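Local coordinates for protein inactive Zymogen C11 Protease (Parabacteroides distasonis, PDB 6MZO) that probably cleaves peptide bonds once activated, as a clostripain-like C11 protease of clan CD, and is captured here as an inactive zymogen, at residues W120-R130 against A339-L350. Residues are numbered along the deposited sequence; the frame is centred on the assembly and turned at random.
Sequences WLPSDIYSYLR and ALPKLNEWYKDL
Trp346 carries CG anti to its backbone N (chi1 173°), which turns its indole off helix 341-347 against Pro122. Tyr128 has CG beside its own backbone N (chi1 -68°), which brings its ring to Leu343 of the same helix. A proline-tryptophan CH-pi contact anchors an apolar seam. In this clostripain-like fold the seam joins the loop after strand 109-115 and short helix 125-128 to a helix near the chain's C-terminal end.

Pro122 CD sits 3.6 Å from the centroid of the Trp346 six-membered ring, 12° off the ring normal. The proline therefore lies over one face of the indole, on its six-membered ring. At the indole edge comes Trp120, with CZ3 3.8 Å from Trp346 CH2. Leu350 CD1 meets the Trp120 ring at its edge, near the ring plane. Beyond these segments, Trp120 packs on Ile143 and Val170. With an alanine at Trp346, Pro122 would probably lose the aromatic face it rests on, and a gap would be likely to open beside Trp120.

Leu343 divides its branches. CD1 reaches the edge of the Tyr128 ring, 3.5 Å from Tyr128 CD2, and also touches Pro122 CG. CD2 packs on the Leu129 methyl CD2 and on Ile125 CD1. Leu340 CD1 adds to this apolar patch against Leu129. Lys342 lays CB by Tyr128 CD1, while the extended chain carries NZ off from the contact.

Helix 125-128 ends in a Schellman motif, with Arg130 at positive phi. The extended Arg130 chain places its guanidinium face over Ala339 O. Arg130 NE is 3.1 Å from Ala339 O, but the angle is too poor for a hydrogen bond between them. One water bridges the two backbones: it donates to Tyr128 O at 2.6 Å and accepts from Leu343 N at 3.0 Å.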
ATOM      1  N   TRP A 120       7.899   1.029  -1.497  1.00 37.15           N
ATOM      2  CA  TRP A 120       8.719  -0.012  -0.949  1.00 31.18           C
ATOM      3  C   TRP A 120      10.141  -0.131  -1.537  1.00 37.66           C
ATOM      4  O   TRP A 120      10.916  -0.992  -1.074  1.00 37.01           O
ATOM      5  CB  TRP A 120       8.035  -1.333  -1.127  1.00 28.71           C
ATOM      6  CG  TRP A 120       7.730  -1.618  -2.518  1.00 29.96           C
ATOM      7  CD1 TRP A 120       6.718  -1.088  -3.272  1.00 26.37           C
ATOM      8  CD2 TRP A 120       8.380  -2.582  -3.327  1.00 29.51           C
ATOM      9  NE1 TRP A 120       6.725  -1.649  -4.517  1.00 25.30           N
ATOM     10  CE2 TRP A 120       7.728  -2.589  -4.568  1.00 27.66           C
ATOM     11  CE3 TRP A 120       9.469  -3.459  -3.123  1.00 29.78           C
ATOM     12  CZ2 TRP A 120       8.108  -3.433  -5.600  1.00 29.29           C
ATOM     13  CZ3 TRP A 120       9.846  -4.294  -4.159  1.00 31.87           C
ATOM     14  CH2 TRP A 120       9.196  -4.262  -5.387  1.00 32.38           C
ATOM     15  N   LEU A 121      10.425   0.649  -2.576  1.00 38.99           N
ATOM     16  CA  LEU A 121      11.674   0.555  -3.317  1.00 40.32           C
ATOM     17  C   LEU A 121      12.786   1.140  -2.471  1.00 49.21           C
ATOM     18  O   LEU A 121      12.511   1.984  -1.629  1.00 50.02           O
ATOM     19  CB  LEU A 121      11.535   1.279  -4.636  1.00 39.90           C
ATOM     20  CG  LEU A 121      10.571   0.576  -5.590  1.00 38.15           C
ATOM     21  CD1 LEU A 121      10.257   1.556  -6.723  1.00 35.44           C
ATOM     22  CD2 LEU A 121      11.221  -0.715  -6.106  1.00 37.89           C
ATOM     23  N   PRO A 122      14.036   0.675  -2.678  1.00 53.50           N
ATOM     24  CA  PRO A 122      15.146   1.057  -1.788  1.00 59.10           C
ATOM     25  C   PRO A 122      15.343   2.581  -1.750  1.00 66.47           C
ATOM     26  O   PRO A 122      14.952   3.246  -2.708  1.00 65.59           O
ATOM     27  CB  PRO A 122      16.357   0.340  -2.416  1.00 54.52           C
ATOM     28  CG  PRO A 122      15.991   0.163  -3.834  1.00 52.29           C
ATOM     29  CD  PRO A 122      14.520  -0.079  -3.851  1.00 51.45           C
ATOM     30  N   SER A 123      15.895   3.116  -0.650  1.00 73.56           N
ATOM     31  CA  SER A 123      16.201   4.555  -0.545  1.00 76.01           C
ATOM     32  C   SER A 123      17.061   5.016  -1.734  1.00 75.77           C
ATOM     33  O   SER A 123      16.795   6.045  -2.364  1.00 72.53           O
ATOM     34  CB  SER A 123      16.920   4.862   0.779  1.00 76.48           C
ATOM     35  N   ASP A 124      18.072   4.212  -2.050  1.00 77.94           N
ATOM     36  CA  ASP A 124      18.939   4.458  -3.191  1.00 80.47           C
ATOM     37  C   ASP A 124      18.297   4.196  -4.546  1.00 75.65           C
ATOM     38  O   ASP A 124      19.029   3.919  -5.494  1.00 75.24           O
ATOM     39  CB  ASP A 124      20.176   3.572  -3.100  1.00 86.94           C
ATOM     40  CG  ASP A 124      21.011   3.874  -1.897  1.00 92.89           C
ATOM     41  OD1 ASP A 124      21.432   5.044  -1.762  1.00 96.09           O
ATOM     42  OD2 ASP A 124      21.247   2.943  -1.094  1.00 93.93           O
ATOM     43  N   ILE A 125      16.967   4.252  -4.657  1.00 68.37           N
ATOM     44  CA  ILE A 125      16.314   3.785  -5.890  1.00 59.09           C
ATOM     45  C   ILE A 125      16.729   4.562  -7.126  1.00 55.64           C
ATOM     46  O   ILE A 125      16.942   3.964  -8.192  1.00 49.81           O
ATOM     47  CB  ILE A 125      14.770   3.832  -5.804  1.00 56.11           C
ATOM     48  CG1 ILE A 125      14.142   3.224  -7.058  1.00 53.54           C
ATOM     49  CG2 ILE A 125      14.263   5.250  -5.569  1.00 51.02           C
ATOM     50  CD1 ILE A 125      14.540   1.779  -7.321  1.00 51.71           C
ATOM     51  N   TYR A 126      16.852   5.878  -6.997  1.00 58.58           N
ATOM     52  CA  TYR A 126      17.200   6.702  -8.147  1.00 62.51           C
ATOM     53  C   TYR A 126      18.606   6.342  -8.615  1.00 65.70           C
ATOM     54  O   TYR A 126      18.870   6.243  -9.815  1.00 64.37           O
ATOM     55  CB  TYR A 126      17.111   8.194  -7.810  1.00 64.15           C
ATOM     56  CG  TYR A 126      15.702   8.695  -7.573  1.00 64.11           C
ATOM     57  CD1 TYR A 126      15.120   8.654  -6.304  1.00 64.46           C
ATOM     58  CD2 TYR A 126      14.953   9.210  -8.621  1.00 62.63           C
ATOM     59  CE1 TYR A 126      13.828   9.113  -6.099  1.00 64.19           C
ATOM     60  CE2 TYR A 126      13.672   9.676  -8.425  1.00 63.14           C
ATOM     61  CZ  TYR A 126      13.113   9.627  -7.168  1.00 64.70           C
ATOM     62  OH  TYR A 126      11.829  10.088  -7.004  1.00 65.79           O
ATOM     63  N   SER A 127      19.486   6.134  -7.637  1.00 66.90           N
ATOM     64  CA  SER A 127      20.856   5.696  -7.875  1.00 67.29           C
ATOM     65  C   SER A 127      20.837   4.316  -8.541  1.00 59.99           C
ATOM     66  O   SER A 127      21.536   4.080  -9.531  1.00 55.62           O
ATOM     67  CB  SER A 127      21.633   5.685  -6.548  1.00 71.96           C
ATOM     68  OG  SER A 127      22.651   4.702  -6.522  1.00 74.93           O
ATOM     69  N   TYR A 128      19.993   3.422  -8.027  1.00 53.91           N
ATOM     70  CA  TYR A 128      19.870   2.075  -8.583  1.00 51.63           C
ATOM     71  C   TYR A 128      19.260   2.103  -9.997  1.00 42.60           C
ATOM     72  O   TYR A 128      19.555   1.198 -10.785  1.00 43.46           O
ATOM     73  CB  TYR A 128      19.033   1.156  -7.674  1.00 56.04           C
ATOM     74  CG  TYR A 128      19.663   0.784  -6.333  1.00 60.69           C
ATOM     75  CD1 TYR A 128      20.963   1.138  -6.003  1.00 62.04           C
ATOM     76  CD2 TYR A 128      18.942   0.077  -5.403  1.00 63.46           C
ATOM     77  CE1 TYR A 128      21.513   0.790  -4.771  1.00 61.19           C
ATOM     78  CE2 TYR A 128      19.475  -0.270  -4.174  1.00 63.05           C
ATOM     79  CZ  TYR A 128      20.755   0.081  -3.859  1.00 61.21           C
ATOM     80  OH  TYR A 128      21.254  -0.278  -2.615  1.00 58.35           O
ATOM     81  N   LEU A 129      18.431   3.112 -10.306  1.00 71.29           N
ATOM     82  CA  LEU A 129      17.853   3.273 -11.650  1.00 60.98           C
ATOM     83  C   LEU A 129      18.770   4.079 -12.558  1.00 61.19           C
ATOM     84  O   LEU A 129      18.360   4.516 -13.632  1.00 59.97           O
ATOM     85  CB  LEU A 129      16.478   3.945 -11.597  1.00 55.98           C
ATOM     86  CG  LEU A 129      15.418   3.014 -11.020  1.00 49.53           C
ATOM     87  CD1 LEU A 129      14.058   3.694 -10.768  1.00 46.11           C
ATOM     88  CD2 LEU A 129      15.227   1.793 -11.893  1.00 48.03           C
ATOM     89  N   ARG A 130      20.001   4.275 -12.099  1.00 57.94           N
ATOM     90  CA  ARG A 130      21.025   5.019 -12.856  1.00 62.52           C
ATOM     91  C   ARG A 130      20.630   6.477 -13.217  1.00 73.26           C
ATOM     92  O   ARG A 130      21.014   6.984 -14.277  1.00 74.93           O
ATOM     93  CB  ARG A 130      21.394   4.239 -14.132  1.00 65.17           C
ATOM     94  CG  ARG A 130      22.075   2.914 -13.875  1.00 68.55           C
ATOM     95  CD  ARG A 130      22.561   2.287 -15.166  1.00 76.14           C
ATOM     96  NE  ARG A 130      23.639   1.326 -14.929  1.00 82.58           N
ATOM     97  CZ  ARG A 130      24.244   0.622 -15.884  1.00 88.57           C
ATOM     98  NH1 ARG A 130      23.880   0.778 -17.157  1.00 90.29           N
ATOM     99  NH2 ARG A 130      25.218  -0.235 -15.569  1.00 91.02           N
ATOM    100  N   ALA A 339      20.694  -3.874 -17.121  1.00 38.46           N
ATOM    101  CA  ALA A 339      21.241  -2.545 -16.923  1.00 44.05           C
ATOM    102  C   ALA A 339      21.135  -2.066 -15.472  1.00 43.68           C
ATOM    103  O   ALA A 339      21.668  -1.008 -15.134  1.00 43.91           O
ATOM    104  CB  ALA A 339      20.555  -1.558 -17.843  1.00 44.93           C
ATOM    105  N   LEU A 340      20.461  -2.861 -14.636  1.00 43.13           N
ATOM    106  CA  LEU A 340      20.213  -2.519 -13.236  1.00 38.14           C
ATOM    107  C   LEU A 340      20.834  -3.488 -12.223  1.00 34.38           C
ATOM    108  O   LEU A 340      20.120  -4.021 -11.368  1.00 33.20           O
ATOM    109  CB  LEU A 340      18.696  -2.443 -12.998  1.00 37.17           C
ATOM    110  CG  LEU A 340      17.977  -1.518 -13.990  1.00 37.71           C
ATOM    111  CD1 LEU A 340      16.543  -1.404 -13.710  1.00 38.06           C
ATOM    112  CD2 LEU A 340      18.625  -0.163 -13.850  1.00 37.46           C
ATOM    113  N   PRO A 341      22.160  -3.692 -12.268  1.00 35.24           N
ATOM    114  CA  PRO A 341      22.664  -4.790 -11.439  1.00 37.42           C
ATOM    115  C   PRO A 341      22.544  -4.570  -9.927  1.00 39.71           C
ATOM    116  O   PRO A 341      22.319  -5.569  -9.264  1.00 37.24           O
ATOM    117  CB  PRO A 341      24.141  -4.899 -11.845  1.00 39.00           C
ATOM    118  CG  PRO A 341      24.477  -3.535 -12.399  1.00 43.15           C
ATOM    119  CD  PRO A 341      23.207  -3.023 -13.042  1.00 37.76           C
ATOM    120  N   LYS A 342      22.668  -3.337  -9.426  1.00 37.64           N
ATOM    121  CA  LYS A 342      22.541  -3.111  -7.997  1.00 41.25           C
ATOM    122  C   LYS A 342      21.087  -3.367  -7.572  1.00 36.03           C
ATOM    123  O   LYS A 342      20.839  -3.946  -6.506  1.00 38.96           O
ATOM    124  CB  LYS A 342      23.010  -1.698  -7.600  1.00 41.61           C
ATOM    125  CG  LYS A 342      24.448  -1.704  -7.087  1.00 49.59           C
ATOM    126  CD  LYS A 342      25.027  -0.324  -6.823  1.00 56.18           C
ATOM    127  CE  LYS A 342      26.287  -0.474  -5.998  1.00 59.19           C
ATOM    128  NZ  LYS A 342      27.087   0.779  -5.933  1.00 62.07           N
ATOM    129  N   LEU A 343      20.113  -3.028  -8.414  1.00 34.18           N
ATOM    130  CA  LEU A 343      18.732  -3.229  -8.025  1.00 34.03           C
ATOM    131  C   LEU A 343      18.426  -4.727  -8.077  1.00 32.66           C
ATOM    132  O   LEU A 343      17.735  -5.261  -7.211  1.00 30.15           O
ATOM    133  CB  LEU A 343      17.823  -2.460  -8.960  1.00 34.46           C
ATOM    134  CG  LEU A 343      16.398  -2.223  -8.504  1.00 33.22           C
ATOM    135  CD1 LEU A 343      16.404  -1.598  -7.092  1.00 34.15           C
ATOM    136  CD2 LEU A 343      15.818  -1.259  -9.519  1.00 35.29           C
ATOM    137  N   ASN A 344      18.975  -5.402  -9.098  1.00 31.12           N
ATOM    138  CA  ASN A 344      18.807  -6.851  -9.173  1.00 31.50           C
ATOM    139  C   ASN A 344      19.369  -7.541  -7.912  1.00 33.77           C
ATOM    140  O   ASN A 344      18.769  -8.499  -7.436  1.00 33.67           O
ATOM    141  CB  ASN A 344      19.563  -7.439 -10.371  1.00 31.58           C
ATOM    142  CG  ASN A 344      19.005  -6.997 -11.733  1.00 29.31           C
ATOM    143  OD1 ASN A 344      17.858  -6.540 -11.873  1.00 30.17           O
ATOM    144  ND2 ASN A 344      19.871  -7.102 -12.731  1.00 31.77           N
ATOM    145  N   GLU A 345      20.522  -7.082  -7.418  1.00 34.86           N
ATOM    146  CA  GLU A 345      21.133  -7.707  -6.255  1.00 38.99           C
ATOM    147  C   GLU A 345      20.315  -7.361  -4.961  1.00 36.43           C
ATOM    148  O   GLU A 345      20.074  -8.237  -4.133  1.00 36.08           O
ATOM    149  CB  GLU A 345      22.613  -7.312  -6.140  1.00 49.09           C
ATOM    150  CG  GLU A 345      22.897  -6.058  -5.365  1.00 64.67           C
ATOM    151  CD  GLU A 345      24.387  -5.700  -5.346  1.00 80.76           C
ATOM    152  OE1 GLU A 345      25.093  -5.916  -6.371  1.00 86.61           O
ATOM    153  OE2 GLU A 345      24.839  -5.226  -4.277  1.00 86.53           O
ATOM    154  N   TRP A 346      19.845  -6.124  -4.834  1.00 33.72           N
ATOM    155  CA  TRP A 346      18.940  -5.748  -3.748  1.00 33.73           C
ATOM    156  C   TRP A 346      17.698  -6.640  -3.708  1.00 35.43           C
ATOM    157  O   TRP A 346      17.264  -7.083  -2.648  1.00 35.27           O
ATOM    158  CB  TRP A 346      18.518  -4.275  -3.911  1.00 35.32           C
ATOM    159  CG  TRP A 346      17.485  -3.839  -2.982  1.00 42.87           C
ATOM    160  CD1 TRP A 346      17.669  -3.389  -1.696  1.00 52.30           C
ATOM    161  CD2 TRP A 346      16.103  -3.787  -3.232  1.00 40.81           C
ATOM    162  NE1 TRP A 346      16.461  -3.084  -1.129  1.00 50.03           N
ATOM    163  CE2 TRP A 346      15.480  -3.309  -2.057  1.00 46.01           C
ATOM    164  CE3 TRP A 346      15.307  -4.098  -4.345  1.00 38.06           C
ATOM    165  CZ2 TRP A 346      14.095  -3.137  -1.963  1.00 46.04           C
ATOM    166  CZ3 TRP A 346      13.907  -3.932  -4.231  1.00 43.35           C
ATOM    167  CH2 TRP A 346      13.341  -3.458  -3.046  1.00 43.99           C
ATOM    168  N   TYR A 347      17.150  -6.906  -4.876  1.00 28.99           N
ATOM    169  CA  TYR A 347      15.945  -7.680  -4.979  1.00 28.80           C
ATOM    170  C   TYR A 347      16.078  -9.054  -4.374  1.00 30.29           C
ATOM    171  O   TYR A 347      15.087  -9.621  -3.938  1.00 29.95           O
ATOM    172  CB  TYR A 347      15.562  -7.812  -6.444  1.00 27.41           C
ATOM    173  CG  TYR A 347      14.151  -8.255  -6.700  1.00 27.16           C
ATOM    174  CD1 TYR A 347      13.031  -7.458  -6.349  1.00 24.45           C
ATOM    175  CD2 TYR A 347      13.946  -9.469  -7.316  1.00 26.00           C
ATOM    176  CE1 TYR A 347      11.726  -7.876  -6.679  1.00 24.70           C
ATOM    177  CE2 TYR A 347      12.670  -9.916  -7.633  1.00 24.22           C
ATOM    178  CZ  TYR A 347      11.570  -9.120  -7.292  1.00 24.21           C
ATOM    179  OH  TYR A 347      10.356  -9.597  -7.638  1.00 24.69           O
ATOM    180  N   LYS A 348      17.308  -9.589  -4.370  1.00 31.23           N
ATOM    181  CA  LYS A 348      17.549 -10.969  -3.924  1.00 33.98           C
ATOM    182  C   LYS A 348      17.293 -11.191  -2.432  1.00 34.12           C
ATOM    183  O   LYS A 348      17.124 -12.331  -1.991  1.00 36.75           O
ATOM    184  CB  LYS A 348      18.961 -11.407  -4.310  1.00 34.01           C
ATOM    185  CG  LYS A 348      19.081 -11.535  -5.859  1.00 38.87           C
ATOM    186  CD  LYS A 348      20.494 -11.960  -6.300  1.00 45.07           C
ATOM    187  CE  LYS A 348      20.493 -12.229  -7.789  1.00 47.71           C
ATOM    188  NZ  LYS A 348      21.875 -12.304  -8.355  1.00 53.29           N
ATOM    189  N   ASP A 349      17.148 -10.111  -1.679  1.00 31.97           N
ATOM    190  CA  ASP A 349      16.854 -10.284  -0.276  1.00 35.57           C
ATOM    191  C   ASP A 349      15.363 -10.310  -0.009  1.00 32.67           C
ATOM    192  O   ASP A 349      14.979 -10.518   1.141  1.00 33.80           O
ATOM    193  CB  ASP A 349      17.480  -9.180   0.538  1.00 39.08           C
ATOM    194  CG  ASP A 349      19.000  -9.273   0.565  1.00 49.18           C
ATOM    195  OD1 ASP A 349      19.515 -10.407   0.667  1.00 48.65           O
ATOM    196  OD2 ASP A 349      19.644  -8.213   0.454  1.00 50.18           O
ATOM    197  N   LEU A 350      14.512 -10.047  -1.013  1.00 30.29           N
ATOM    198  CA  LEU A 350      13.044 -10.099  -0.739  1.00 30.36           C
ATOM    199  C   LEU A 350      12.494 -11.527  -0.620  1.00 34.29           C
ATOM    200  O   LEU A 350      12.916 -12.433  -1.339  1.00 30.83           O
ATOM    201  CB  LEU A 350      12.285  -9.397  -1.860  1.00 28.81           C
ATOM    202  CG  LEU A 350      12.527  -7.898  -1.904  1.00 33.92           C
ATOM    203  CD1 LEU A 350      11.754  -7.355  -3.067  1.00 32.59           C
ATOM    204  CD2 LEU A 350      12.049  -7.276  -0.620  1.00 38.89           C
TER
HETATM  205  O   HOH W   1      20.875  -0.973 -10.425  1.00 48.07           O